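Local structure of botulinum neurotoxin type G (Clostridium botulinum, 3MPP) at residues 269-272 / 273-276; 207-210 / 211-214. The protein binds the surface of nerve cells through its receptor-binding domain and delivers its light-chain protease into the cytosol. The protein carries 4 engineered substitutions. All coordinates share one frame; numbering follows the deposited sequence. Where two conformers were deposited one is given.

Interaction 2 comes first along the chain, at the loop 207-210 that follows strand 195-204 and starts helix 210-220; interaction 1 is the tip of the hairpin between strands 260-270 and 275-277. Their centres lie 36 Å apart and their nearest atoms about 27 Å, so they do not touch. Segment 207-210 follows the last strand of the N-terminal half of the receptor-binding domain, and helix 210-220 leads on toward the C-terminal half, to which the hairpin belongs. Both bear on how the halves are joined: interaction 2 begins the connecting helix, while the hairpin of interaction 1 reaches back to residues of the N-terminal half. Neither lies at the probable ganglioside-binding motif.

Interaction 1: residues 269-272 / 273-276; sequences FNNA and AINY
The rings of F269 and Y276 lie nearly parallel, planes 23° apart, but are slid so far along each other that they barely overlap. Y276 instead meets the start of the F269 side chain, its CZ 3.5 Å from F269 CB. At the F269 ring edge, in its plane, sits the methyl tip of I274, with CD1 3.7 Å from F269 CD2. On the other face of the hairpin, N270 and N275 run side by side with amide planes 44° apart, and N270 ND2 donates to N275 OD1 (3.1 Å) in a bent bond, tilted from the N275 carbonyl plane.

Two backbone bonds pair F269 with Y276, and N271 N donates to I274 O. With CG of N271 between its backbone N and carbonyl carbon (chi1 61°), the amide folds in over the turn. Its OD1 accepts from A273 N, an Asx turn at the hairpin tip, from above the carbonyl plane (2.9 Å); I274 N, the second donor, approaches nearly along the carbonyl axis.

Outside the hairpin, I274 rests on I83. A single side-chain oxygen thus satisfies two turn amides and probably stiffens the loop, while N275 ND2, bonded to K133 O and N135 OD1, and Y276 OH, bonded to N80, join the hairpin to the N-terminal half.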
loop_
_atom_site.group_PDB
_atom_site.type_symbol
_atom_site.label_atom_id
_atom_site.label_comp_id
_atom_site.label_asym_id
_atom_site.label_seq_id
_atom_site.Cartn_x
_atom_site.Cartn_y
_atom_site.Cartn_z
ATOM N N PHE A 269 -14.144 15.080 1.819
ATOM C CA PHE A 269 -14.932 15.394 0.640
ATOM C C PHE A 269 -15.947 14.285 0.445
ATOM O O PHE A 269 -15.618 13.103 0.535
ATOM C CB PHE A 269 -14.046 15.527 -0.612
ATOM C CG PHE A 269 -14.830 15.879 -1.848
ATOM C CD1 PHE A 269 -14.905 17.190 -2.289
ATOM C CD2 PHE A 269 -15.547 14.907 -2.525
ATOM C CE1 PHE A 269 -15.653 17.523 -3.418
ATOM C CE2 PHE A 269 -16.307 15.228 -3.640
ATOM C CZ PHE A 269 -16.357 16.540 -4.093
ATOM N N ASN A 270 -17.195 14.650 0.195
ATOM C CA ASN A 270 -18.158 13.653 -0.224
ATOM C C ASN A 270 -19.177 14.212 -1.203
ATOM O O ASN A 270 -19.453 15.410 -1.225
ATOM C CB ASN A 270 -18.829 12.959 0.973
ATOM C CG ASN A 270 -19.375 13.937 1.994
ATOM O OD1 ASN A 270 -20.383 14.594 1.759
ATOM N ND2 ASN A 270 -18.728 14.010 3.148
ATOM N N ASN A 271 -19.693 13.333 -2.045
ATOM C CA ASN A 271 -20.775 13.688 -2.935
ATOM C C ASN A 271 -21.788 12.550 -2.905
ATOM O O ASN A 271 -21.852 11.812 -1.922
ATOM C CB ASN A 271 -20.246 14.004 -4.341
ATOM C CG ASN A 271 -19.545 12.826 -4.987
ATOM O OD1 ASN A 271 -19.704 11.685 -4.555
ATOM N ND2 ASN A 271 -18.773 13.097 -6.042
ATOM N N ALA A 272 -22.582 12.395 -3.958
ATOM C CA ALA A 272 -23.602 11.354 -3.955
ATOM C C ALA A 272 -23.000 9.952 -3.887
ATOM O O ALA A 272 -23.548 9.061 -3.238
ATOM C CB ALA A 272 -24.514 11.487 -5.175
ATOM N N ALA A 273 -21.864 9.761 -4.549
ATOM C CA ALA A 273 -21.329 8.423 -4.742
ATOM C C ALA A 273 -20.176 8.089 -3.816
ATOM O O ALA A 273 -19.916 6.917 -3.560
ATOM C CB ALA A 273 -20.896 8.237 -6.189
ATOM N N ILE A 274 -19.469 9.101 -3.325
ATOM C CA ILE A 274 -18.223 8.827 -2.614
ATOM C C ILE A 274 -18.005 9.698 -1.376
ATOM O O ILE A 274 -18.663 10.720 -1.180
ATOM C CB ILE A 274 -16.996 8.945 -3.559
ATOM C CG1 ILE A 274 -16.909 10.345 -4.166
ATOM C CG2 ILE A 274 -17.055 7.907 -4.666
ATOM C CD1 ILE A 274 -16.060 11.301 -3.349
ATOM N N ASN A 275 -17.065 9.270 -0.550
ATOM C CA ASN A 275 -16.646 10.033 0.625
ATOM C C ASN A 275 -15.260 9.600 1.030
ATOM O O ASN A 275 -14.954 8.399 1.025
ATOM C CB ASN A 275 -17.595 9.791 1.801
ATOM C CG ASN A 275 -17.010 10.273 3.116
ATOM O OD1 ASN A 275 -16.955 11.475 3.377
ATOM N ND2 ASN A 275 -16.540 9.338 3.937
ATOM N N TYR A 276 -14.417 10.571 1.374
ATOM C CA TYR A 276 -13.078 10.295 1.882
ATOM C C TYR A 276 -12.590 11.441 2.744
ATOM O O TYR A 276 -12.978 12.588 2.535
ATOM C CB TYR A 276 -12.069 10.092 0.736
ATOM C CG TYR A 276 -11.849 11.307 -0.141
ATOM C CD1 TYR A 276 -10.835 12.217 0.132
ATOM C CD2 TYR A 276 -12.645 11.527 -1.274
ATOM C CE1 TYR A 276 -10.623 13.336 -0.685
ATOM C CE2 TYR A 276 -12.441 12.637 -2.093
ATOM C CZ TYR A 276 -11.432 13.535 -1.793
ATOM O OH TYR A 276 -11.238 14.629 -2.604
#

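Interaction 2: residues 207-210 / 211-214; sequences ELNA and TEVE. Engineered in segment 211-214: E214 (natural residue Ser).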
loop_
_atom_site.group_PDB
_atom_site.type_symbol
_atom_site.label_atom_id
_atom_site.label_comp_id
_atom_site.label_asym_id
_atom_site.label_seq_id
_atom_site.Cartn_x
_atom_site.Cartn_y
_atom_site.Cartn_z
ATOM N N GLU A 207 -4.299 -25.398 -7.924
ATOM C CA GLU A 207 -5.085 -24.581 -7.011
ATOM C C GLU A 207 -4.383 -24.503 -5.659
ATOM O O GLU A 207 -4.332 -25.490 -4.922
ATOM C CB GLU A 207 -6.490 -25.161 -6.833
ATOM C CG GLU A 207 -7.317 -24.459 -5.759
ATOM C CD GLU A 207 -8.506 -25.280 -5.291
ATOM O OE1 GLU A 207 -8.633 -26.443 -5.722
ATOM O OE2 GLU A 207 -9.312 -24.767 -4.486
ATOM N N LEU A 208 -3.833 -23.333 -5.343
ATOM C CA LEU A 208 -3.213 -23.118 -4.042
ATOM C C LEU A 208 -4.295 -23.088 -2.972
ATOM O O LEU A 208 -5.354 -22.488 -3.172
ATOM C CB LEU A 208 -2.423 -21.802 -4.019
ATOM C CG LEU A 208 -1.209 -21.670 -4.945
ATOM C CD1 LEU A 208 -0.576 -20.292 -4.810
ATOM C CD2 LEU A 208 -0.188 -22.762 -4.658
ATOM N N ASN A 209 -4.036 -23.741 -1.843
ATOM C CA ASN A 209 -4.981 -23.734 -0.731
ATOM C C ASN A 209 -4.803 -22.515 0.174
ATOM O O ASN A 209 -3.793 -21.816 0.098
ATOM C CB ASN A 209 -4.887 -25.035 0.080
ATOM C CG ASN A 209 -3.486 -25.297 0.623
ATOM O OD1 ASN A 209 -2.795 -24.381 1.076
ATOM N ND2 ASN A 209 -3.071 -26.563 0.598
ATOM N N ALA A 210 -5.793 -22.270 1.030
ATOM C CA ALA A 210 -5.800 -21.104 1.912
ATOM C C ALA A 210 -4.508 -20.929 2.714
ATOM O O ALA A 210 -4.082 -19.810 2.964
ATOM C CB ALA A 210 -7.007 -21.148 2.843
ATOM N N THR A 211 -3.886 -22.029 3.120
ATOM C CA THR A 211 -2.639 -21.944 3.880
ATOM C C THR A 211 -1.494 -21.485 2.986
ATOM O O THR A 211 -0.679 -20.650 3.379
ATOM C CB THR A 211 -2.256 -23.291 4.520
ATOM O OG1 THR A 211 -3.262 -23.679 5.460
ATOM C CG2 THR A 211 -0.918 -23.165 5.234
ATOM N N GLU A 212 -1.453 -22.034 1.777
ATOM C CA GLU A 212 -0.433 -21.696 0.793
ATOM C C GLU A 212 -0.525 -20.220 0.385
ATOM O O GLU A 212 0.486 -19.562 0.131
ATOM C CB GLU A 212 -0.610 -22.584 -0.439
ATOM C CG GLU A 212 0.657 -23.264 -0.935
ATOM C CD GLU A 212 0.366 -24.572 -1.659
ATOM O OE1 GLU A 212 -0.777 -24.755 -2.138
ATOM O OE2 GLU A 212 1.283 -25.420 -1.742
ATOM N N VAL A 213 -1.747 -19.705 0.315
ATOM C CA VAL A 213 -1.957 -18.332 -0.115
ATOM C C VAL A 213 -1.456 -17.350 0.943
ATOM O O VAL A 213 -0.747 -16.390 0.623
ATOM C CB VAL A 213 -3.434 -18.059 -0.448
ATOM C CG1 VAL A 213 -3.651 -16.571 -0.727
ATOM C CG2 VAL A 213 -3.873 -18.907 -1.647
ATOM N N GLU A 214 -1.814 -17.604 2.199
ATOM C CA GLU A 214 -1.389 -16.757 3.307
ATOM C C GLU A 214 0.129 -16.699 3.420
ATOM O O GLU A 214 0.709 -15.639 3.673
ATOM C CB GLU A 214 -1.985 -17.258 4.624
ATOM C CG GLU A 214 -1.323 -16.663 5.865
ATOM C CD GLU A 214 -1.437 -15.155 5.911
ATOM O OE1 GLU A 214 -2.342 -14.610 5.243
ATOM O OE2 GLU A 214 -0.628 -14.516 6.612
#
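N209 and E212 form a capping box at the start of helix 210-220, and the side-chain hydrogen bonds of the contact belong to it. The N-cap residue N209 holds its CG in the gap flanked by backbone N and carbonyl carbon (chi1 57°), which turns the amide back over the first turn, and its OD1 accepts from E212 N at 2.8 Å, the N-H lying nearly in line with the side-chain C=O. The reciprocal bond is weak: N209 N reaches E212 OE1 at 3.4 Å. In E212, chi1 at -131°, off the staggered positions, with the chain extended beyond CG, brings OE1 back beside N209 N, the carboxylate plane only 16° from that of the N209 amide. A negative charge here would probably be favoured by the helix dipole.

Backbone bonds begin the helix. V213 N donates to N209 O at 2.9 Å, and E214 N makes a longer bond to A210 O at 3.3 Å. E214, an engineered residue, otherwise touches 207-210 little.

The van der Waals contacts are made by L208, just ahead of the cap. Its CD2 methyl lies alongside the E212 carboxylate, 3.3 Å from E212 OE1, the two side chains crossing at about a right angle. The apolar contact is with V213: L208 CB is 4.0 Å from V213 CG2, a looser approach between two buried residues.

Around the cap, L208 N is hydrogen-bonded to S68 OG, of strand 67-74. V213 packs on T147 of strand 144-150 and, together with A210, on Y159 of strand 156-160, which seats the first turn of helix 210-220 against the sheet that also contains strand 195-204.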